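Local coordinates for protein Exo-poly-alpha-D-galacturonosidase (Thermotoga maritima, PDB 3JUR) that probably hydrolyses polygalacturonate, the backbone of pectin, as an exo-acting glycoside hydrolase of family 28, at residues 68-74 with 87-91; 285-291 with 315-321. All blocks are in the same frame, centred on the assembly; numbering follows the deposited sequence.

Overall arrangement
Both contacts join parallel strands from neighbouring turns of the beta-helix characteristic of family 28 glycoside hydrolases. Interaction 1 comes first along the chain and is complete before interaction 2 begins. It pairs strand 68-75 with strand 87-90 near the N-terminal end of the beta-helix, beside the alpha-helix 44-57. Interaction 2 pairs the later parts of strands 280-291 and 309-320, further along the coil. The two centres lie about 30 Å apart and the nearest atoms about 20 Å, so the contacts do not touch. They repeat one principle, backbone bonding between turns. Interaction 2 adds a hydrogen-bonded pair of asparagines and a surface that meets a second subunit of the tetramer.

Interaction 1. Residues 68-74 with 87-91; sequences VFLTGPI and TIKFI
Leu70 and Lys89 lie side by side and point the same way. Leu70 CD2 rests on Lys89 CD at 3.7 Å. The lysine runs out straight as far as CE, with CG anti to the backbone N (chi1 -177°), and this lays its methylenes along the leucine. Val68 CG1 meets Lys89 CB obliquely at 3.8 Å. The lysine ammonium group turns away to a salt bridge with Asp134. Ile91 CD1 closes on Leu70 CB from further along the chain.

Phe69, Thr71, Ile88 and Phe90 occupy the other face. Thr71 CG2 touches Ile88 CG2 at 3.6 Å. Its hydroxyl OG1 turns to the next residue and donates to Gly72 O at 2.7 Å. Ile74 comes after the turn at Gly72 and Pro73. Its CD1 meets Ile88 CG2 tip to tip at 3.9 Å, and the side chain crosses Phe90 at about a right angle. The Phe90 ring takes Gly72 O near its plane, at the edge. Helix 44-57 packs on Thr71 and Ile74.

Four parallel-strand hydrogen bonds tie the backbones. Phe69 N donates to Thr87 O at 2.9 Å, Lys89 N to Phe69 O, and Ile91 N to Thr71 O at 2.8 Å. The bond from Thr71 N to Lys89 O is longer, 3.2 Å.

The Thr71 face is thus buried and largely apolar. On the other, Lys89 covers Val68 and Leu70 with its methylenes and carries its charge on to Asp134 of the next turn.

Interaction 2. Residues 285-291 with 315-321; sequences VRDNLVI and RNNVYMN
Arg315 lies alongside Arg286, with NH2 3.7 Å from Arg286 CD and the guanidinium planes 71° apart. Glu11 forms salt bridges with both, and Arg286 NE also pairs with Glu252. The Arg315 chain bends at its third torsion (chi3 56°), bringing NH1 and NH2 to two waters that each bridge to an Asp287 carboxylate oxygen. Asn316 ND2 also grips Asp287 OD1, at 2.8 Å.

Val290 sets CG2 against Tyr319 CD1 at 3.6 Å, obliquely to the ring. Met320 lies beside Ile291, its SD 4.0 Å from Ile291 CG1. It also packs on Val318 of a second subunit. Parallel-strand bonds run from Val318 N to Asn288 O and Val290 N to Val318 O.

Asn288 and Asn317 lie side by side, amide planes 6° apart. Asn317 OD1 accepts from Asn288 N and ND2, both at 3.0 Å, and its ND2 donates to Val285 O. Asn288 OD1 accepts from Cys254 N. An alanine in place of Asn317 would probably leave Asn288 N without its acceptor and Val285 O without its second donor.

Asn317 N donates to Asn346 OD1, continuing an asparagine row known from pectate lyase-like beta-helices. Buried amides thus bond the backbone at the bend, while Glu11 and Glu252 probably offset the arginine charges.

Interaction 1. Residues 68-74 with 87-91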
loop_
_atom_site.group_PDB
_atom_site.type_symbol
_atom_site.label_atom_id
_atom_site.label_comp_id
_atom_site.label_asym_id
_atom_site.label_seq_id
_atom_site.Cartn_x
_atom_site.Cartn_y
_atom_site.Cartn_z
ATOM N N VAL D 68 -13.350 -47.822 28.413
ATOM C CA VAL D 68 -12.525 -48.092 27.232
ATOM C C VAL D 68 -12.824 -49.504 26.729
ATOM O O VAL D 68 -12.680 -50.480 27.466
ATOM C CB VAL D 68 -11.002 -47.900 27.495
ATOM C CG1 VAL D 68 -10.200 -48.117 26.211
ATOM C CG2 VAL D 68 -10.711 -46.505 28.067
ATOM N N PHE D 69 -13.252 -49.597 25.473
ATOM C CA PHE D 69 -13.693 -50.859 24.885
ATOM C C PHE D 69 -12.741 -51.344 23.788
ATOM O O PHE D 69 -12.647 -50.727 22.717
ATOM C CB PHE D 69 -15.121 -50.712 24.346
ATOM C CG PHE D 69 -16.152 -50.511 25.423
ATOM C CD1 PHE D 69 -16.799 -51.601 25.993
ATOM C CD2 PHE D 69 -16.470 -49.233 25.875
ATOM C CE1 PHE D 69 -17.754 -51.422 26.995
ATOM C CE2 PHE D 69 -17.419 -49.046 26.879
ATOM C CZ PHE D 69 -18.063 -50.140 27.435
ATOM N N LEU D 70 -12.030 -52.434 24.076
ATOM C CA LEU D 70 -11.087 -53.035 23.126
ATOM C C LEU D 70 -11.823 -53.907 22.126
ATOM O O LEU D 70 -12.660 -54.718 22.509
ATOM C CB LEU D 70 -10.029 -53.882 23.849
ATOM C CG LEU D 70 -9.007 -53.214 24.774
ATOM C CD1 LEU D 70 -7.909 -54.208 25.140
ATOM C CD2 LEU D 70 -8.400 -51.967 24.145
ATOM N N THR D 71 -11.496 -53.741 20.850
ATOM C CA THR D 71 -12.155 -54.482 19.777
ATOM C C THR D 71 -11.315 -54.505 18.501
ATOM O O THR D 71 -10.482 -53.622 18.275
ATOM C CB THR D 71 -13.574 -53.903 19.451
ATOM O OG1 THR D 71 -14.118 -54.564 18.302
ATOM C CG2 THR D 71 -13.511 -52.413 19.172
ATOM N N GLY D 72 -11.546 -55.524 17.676
ATOM C CA GLY D 72 -11.066 -55.524 16.302
ATOM C C GLY D 72 -12.008 -54.655 15.487
ATOM O O GLY D 72 -12.808 -53.913 16.059
ATOM N N PRO D 73 -11.944 -54.755 14.146
ATOM C CA PRO D 73 -12.760 -53.890 13.291
ATOM C C PRO D 73 -14.261 -54.060 13.547
ATOM O O PRO D 73 -14.714 -55.153 13.872
ATOM C CB PRO D 73 -12.404 -54.361 11.876
ATOM C CG PRO D 73 -11.958 -55.766 12.053
ATOM C CD PRO D 73 -11.215 -55.763 13.356
ATOM N N ILE D 74 -15.009 -52.971 13.411
ATOM C CA ILE D 74 -16.464 -52.984 13.580
ATOM C C ILE D 74 -17.113 -52.880 12.212
ATOM O O ILE D 74 -16.809 -51.959 11.443
ATOM C CB ILE D 74 -16.941 -51.803 14.474
ATOM C CG1 ILE D 74 -16.446 -51.978 15.916
ATOM C CG2 ILE D 74 -18.463 -51.649 14.429
ATOM C CD1 ILE D 74 -16.497 -50.703 16.740
ATOM N N THR D 87 -14.845 -44.682 25.008
ATOM C CA THR D 87 -13.800 -44.826 24.006
ATOM C C THR D 87 -13.913 -46.204 23.353
ATOM O O THR D 87 -14.062 -47.221 24.046
ATOM C CB THR D 87 -12.382 -44.662 24.641
ATOM O OG1 THR D 87 -12.232 -43.335 25.169
ATOM C CG2 THR D 87 -11.260 -44.925 23.618
ATOM N N ILE D 88 -13.874 -46.232 22.024
ATOM C CA ILE D 88 -13.663 -47.478 21.295
ATOM C C ILE D 88 -12.188 -47.522 20.914
ATOM O O ILE D 88 -11.722 -46.702 20.113
ATOM C CB ILE D 88 -14.561 -47.601 20.031
ATOM C CG1 ILE D 88 -16.047 -47.579 20.413
ATOM C CG2 ILE D 88 -14.232 -48.883 19.280
ATOM C CD1 ILE D 88 -17.007 -47.508 19.231
ATOM N N LYS D 89 -11.451 -48.454 21.518
ATOM C CA LYS D 89 -10.016 -48.573 21.273
ATOM C C LYS D 89 -9.736 -49.832 20.470
ATOM O O LYS D 89 -9.961 -50.952 20.946
ATOM C CB LYS D 89 -9.221 -48.577 22.586
ATOM C CG LYS D 89 -7.708 -48.623 22.385
ATOM C CD LYS D 89 -6.936 -48.570 23.705
ATOM C CE LYS D 89 -5.429 -48.553 23.465
ATOM N NZ LYS D 89 -5.042 -47.410 22.584
ATOM N N PHE D 90 -9.234 -49.643 19.254
ATOM C CA PHE D 90 -9.028 -50.750 18.334
ATOM C C PHE D 90 -7.734 -51.493 18.602
ATOM O O PHE D 90 -6.689 -50.876 18.789
ATOM C CB PHE D 90 -9.115 -50.266 16.889
ATOM C CG PHE D 90 -10.491 -49.830 16.505
ATOM C CD1 PHE D 90 -10.896 -48.510 16.697
ATOM C CD2 PHE D 90 -11.403 -50.744 15.991
ATOM C CE1 PHE D 90 -12.177 -48.106 16.361
ATOM C CE2 PHE D 90 -12.687 -50.349 15.652
ATOM C CZ PHE D 90 -13.075 -49.033 15.837
ATOM N N ILE D 91 -7.822 -52.821 18.642
ATOM C CA ILE D 91 -6.649 -53.668 18.865
ATOM C C ILE D 91 -5.796 -53.715 17.587
ATOM O O ILE D 91 -6.260 -54.182 16.545
ATOM C CB ILE D 91 -7.035 -55.087 19.359
ATOM C CG1 ILE D 91 -7.905 -54.995 20.625
ATOM C CG2 ILE D 91 -5.779 -55.918 19.635
ATOM C CD1 ILE D 91 -8.706 -56.257 20.945
#

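Interaction 2. Residues 285-291 with 315-321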
loop_
_atom_site.group_PDB
_atom_site.type_symbol
_atom_site.label_atom_id
_atom_site.label_comp_id
_atom_site.label_asym_id
_atom_site.label_seq_id
_atom_site.Cartn_x
_atom_site.Cartn_y
_atom_site.Cartn_z
ATOM N N VAL D 285 -17.901 -27.479 2.331
ATOM C CA VAL D 285 -17.013 -27.483 3.496
ATOM C C VAL D 285 -17.114 -26.104 4.155
ATOM O O VAL D 285 -16.633 -25.114 3.595
ATOM C CB VAL D 285 -15.551 -27.770 3.068
ATOM C CG1 VAL D 285 -14.600 -27.833 4.281
ATOM C CG2 VAL D 285 -15.484 -29.070 2.259
ATOM N N ARG D 286 -17.758 -26.021 5.321
ATOM C CA ARG D 286 -18.003 -24.705 5.927
ATOM C C ARG D 286 -17.879 -24.688 7.450
ATOM O O ARG D 286 -18.119 -25.707 8.120
ATOM C CB ARG D 286 -19.381 -24.173 5.504
ATOM C CG ARG D 286 -20.541 -24.986 6.048
ATOM C CD ARG D 286 -21.882 -24.458 5.564
ATOM N NE ARG D 286 -22.982 -25.037 6.322
ATOM C CZ ARG D 286 -24.268 -24.798 6.080
ATOM N NH1 ARG D 286 -24.623 -24.007 5.077
ATOM N NH2 ARG D 286 -25.204 -25.367 6.832
ATOM N N ASP D 287 -17.525 -23.515 7.987
ATOM C CA ASP D 287 -17.471 -23.278 9.439
ATOM C C ASP D 287 -16.555 -24.247 10.206
ATOM O O ASP D 287 -16.831 -24.581 11.367
ATOM C CB ASP D 287 -18.888 -23.309 10.060
ATOM C CG ASP D 287 -19.878 -22.421 9.323
ATOM O OD1 ASP D 287 -19.549 -21.248 9.030
ATOM O OD2 ASP D 287 -20.997 -22.903 9.048
ATOM N N ASN D 288 -15.481 -24.693 9.563
ATOM C CA ASN D 288 -14.520 -25.599 10.191
ATOM C C ASN D 288 -13.304 -24.872 10.728
ATOM O O ASN D 288 -13.017 -23.737 10.329
ATOM C CB ASN D 288 -14.055 -26.674 9.210
ATOM C CG ASN D 288 -15.193 -27.506 8.683
ATOM O OD1 ASN D 288 -15.768 -28.324 9.401
ATOM N ND2 ASN D 288 -15.520 -27.311 7.415
ATOM N N LEU D 289 -12.586 -25.551 11.622
ATOM C CA LEU D 289 -11.397 -25.000 12.243
ATOM C C LEU D 289 -10.243 -25.995 12.171
ATOM O O LEU D 289 -10.335 -27.102 12.701
ATOM C CB LEU D 289 -11.683 -24.601 13.698
ATOM C CG LEU D 289 -10.519 -24.102 14.566
ATOM C CD1 LEU D 289 -9.866 -22.834 13.969
ATOM C CD2 LEU D 289 -10.958 -23.869 16.007
ATOM N N VAL D 290 -9.171 -25.599 11.490
ATOM C CA VAL D 290 -7.947 -26.391 11.458
ATOM C C VAL D 290 -6.871 -25.620 12.219
ATOM O O VAL D 290 -6.490 -24.527 11.814
ATOM C CB VAL D 290 -7.467 -26.678 10.002
ATOM C CG1 VAL D 290 -6.216 -27.598 9.995
ATOM C CG2 VAL D 290 -8.591 -27.286 9.163
ATOM N N ILE D 291 -6.405 -26.167 13.335
ATOM C CA ILE D 291 -5.215 -25.615 14.000
ATOM C C ILE D 291 -4.180 -26.725 14.007
ATOM O O ILE D 291 -4.245 -27.650 14.821
ATOM C CB ILE D 291 -5.488 -25.091 15.433
ATOM C CG1 ILE D 291 -6.619 -24.054 15.426
ATOM C CG2 ILE D 291 -4.202 -24.522 16.045
ATOM C CD1 ILE D 291 -7.069 -23.601 16.825
ATOM N N ARG D 315 -16.414 -22.528 2.448
ATOM C CA ARG D 315 -16.780 -21.204 2.909
ATOM C C ARG D 315 -16.651 -21.043 4.423
ATOM O O ARG D 315 -17.042 -21.929 5.187
ATOM C CB ARG D 315 -18.206 -20.872 2.468
ATOM C CG ARG D 315 -18.616 -19.441 2.750
ATOM C CD ARG D 315 -20.067 -19.166 2.362
ATOM N NE ARG D 315 -21.014 -20.071 3.024
ATOM C CZ ARG D 315 -21.377 -20.007 4.306
ATOM N NH1 ARG D 315 -20.873 -19.079 5.116
ATOM N NH2 ARG D 315 -22.253 -20.879 4.780
ATOM N N ASN D 316 -16.115 -19.891 4.836
ATOM C CA ASN D 316 -16.039 -19.498 6.247
ATOM C C ASN D 316 -15.306 -20.514 7.112
ATOM O O ASN D 316 -15.765 -20.875 8.191
ATOM C CB ASN D 316 -17.442 -19.214 6.816
ATOM C CG ASN D 316 -17.399 -18.391 8.095
ATOM O OD1 ASN D 316 -16.650 -17.422 8.199
ATOM N ND2 ASN D 316 -18.201 -18.784 9.077
ATOM N N ASN D 317 -14.164 -20.978 6.625
ATOM C CA ASN D 317 -13.320 -21.850 7.406
ATOM C C ASN D 317 -12.159 -21.056 7.977
ATOM O O ASN D 317 -11.813 -19.978 7.467
ATOM C CB ASN D 317 -12.816 -23.023 6.561
ATOM C CG ASN D 317 -13.946 -23.842 5.978
ATOM O OD1 ASN D 317 -14.626 -24.582 6.691
ATOM N ND2 ASN D 317 -14.162 -23.707 4.671
ATOM N N VAL D 318 -11.573 -21.589 9.046
ATOM C CA VAL D 318 -10.414 -20.973 9.679
ATOM C C VAL D 318 -9.258 -21.973 9.728
ATOM O O VAL D 318 -9.401 -23.060 10.287
ATOM C CB VAL D 318 -10.748 -20.454 11.088
ATOM C CG1 VAL D 318 -9.476 -19.958 11.799
ATOM C CG2 VAL D 318 -11.793 -19.320 11.005
ATOM N N TYR D 319 -8.127 -21.585 9.140
ATOM C CA TYR D 319 -6.939 -22.438 9.056
ATOM C C TYR D 319 -5.787 -21.767 9.784
ATOM O O TYR D 319 -5.471 -20.611 9.519
ATOM C CB TYR D 319 -6.569 -22.678 7.592
ATOM C CG TYR D 319 -7.719 -23.224 6.761
ATOM C CD1 TYR D 319 -8.097 -24.561 6.850
ATOM C CD2 TYR D 319 -8.435 -22.399 5.912
ATOM C CE1 TYR D 319 -9.157 -25.067 6.087
ATOM C CE2 TYR D 319 -9.488 -22.893 5.141
ATOM C CZ TYR D 319 -9.838 -24.227 5.236
ATOM O OH TYR D 319 -10.880 -24.701 4.485
ATOM N N MET D 320 -5.176 -22.480 10.721
ATOM C CA MET D 320 -4.099 -21.912 11.522
ATOM C C MET D 320 -2.875 -22.819 11.520
ATOM O O MET D 320 -2.994 -24.012 11.798
ATOM C CB MET D 320 -4.559 -21.689 12.961
ATOM C CG MET D 320 -5.557 -20.550 13.134
ATOM S SD MET D 320 -5.924 -20.175 14.870
ATOM C CE MET D 320 -4.308 -20.253 15.618
ATOM N N ASN D 321 -1.716 -22.232 11.206
ATOM C CA ASN D 321 -0.393 -22.890 11.268
ATOM C C ASN D 321 -0.155 -23.926 10.164
ATOM O O ASN D 321 0.903 -24.569 10.128
ATOM C CB ASN D 321 -0.110 -23.507 12.654
ATOM C CG ASN D 321 -0.368 -22.539 13.810
ATOM O OD1 ASN D 321 -0.078 -21.353 13.724
ATOM N ND2 ASN D 321 -0.907 -23.061 14.907
HETATM O O HOH W 1 -21.155 -19.421 8.106
HETATM O O HOH W 2 -23.307 -21.604 7.640
#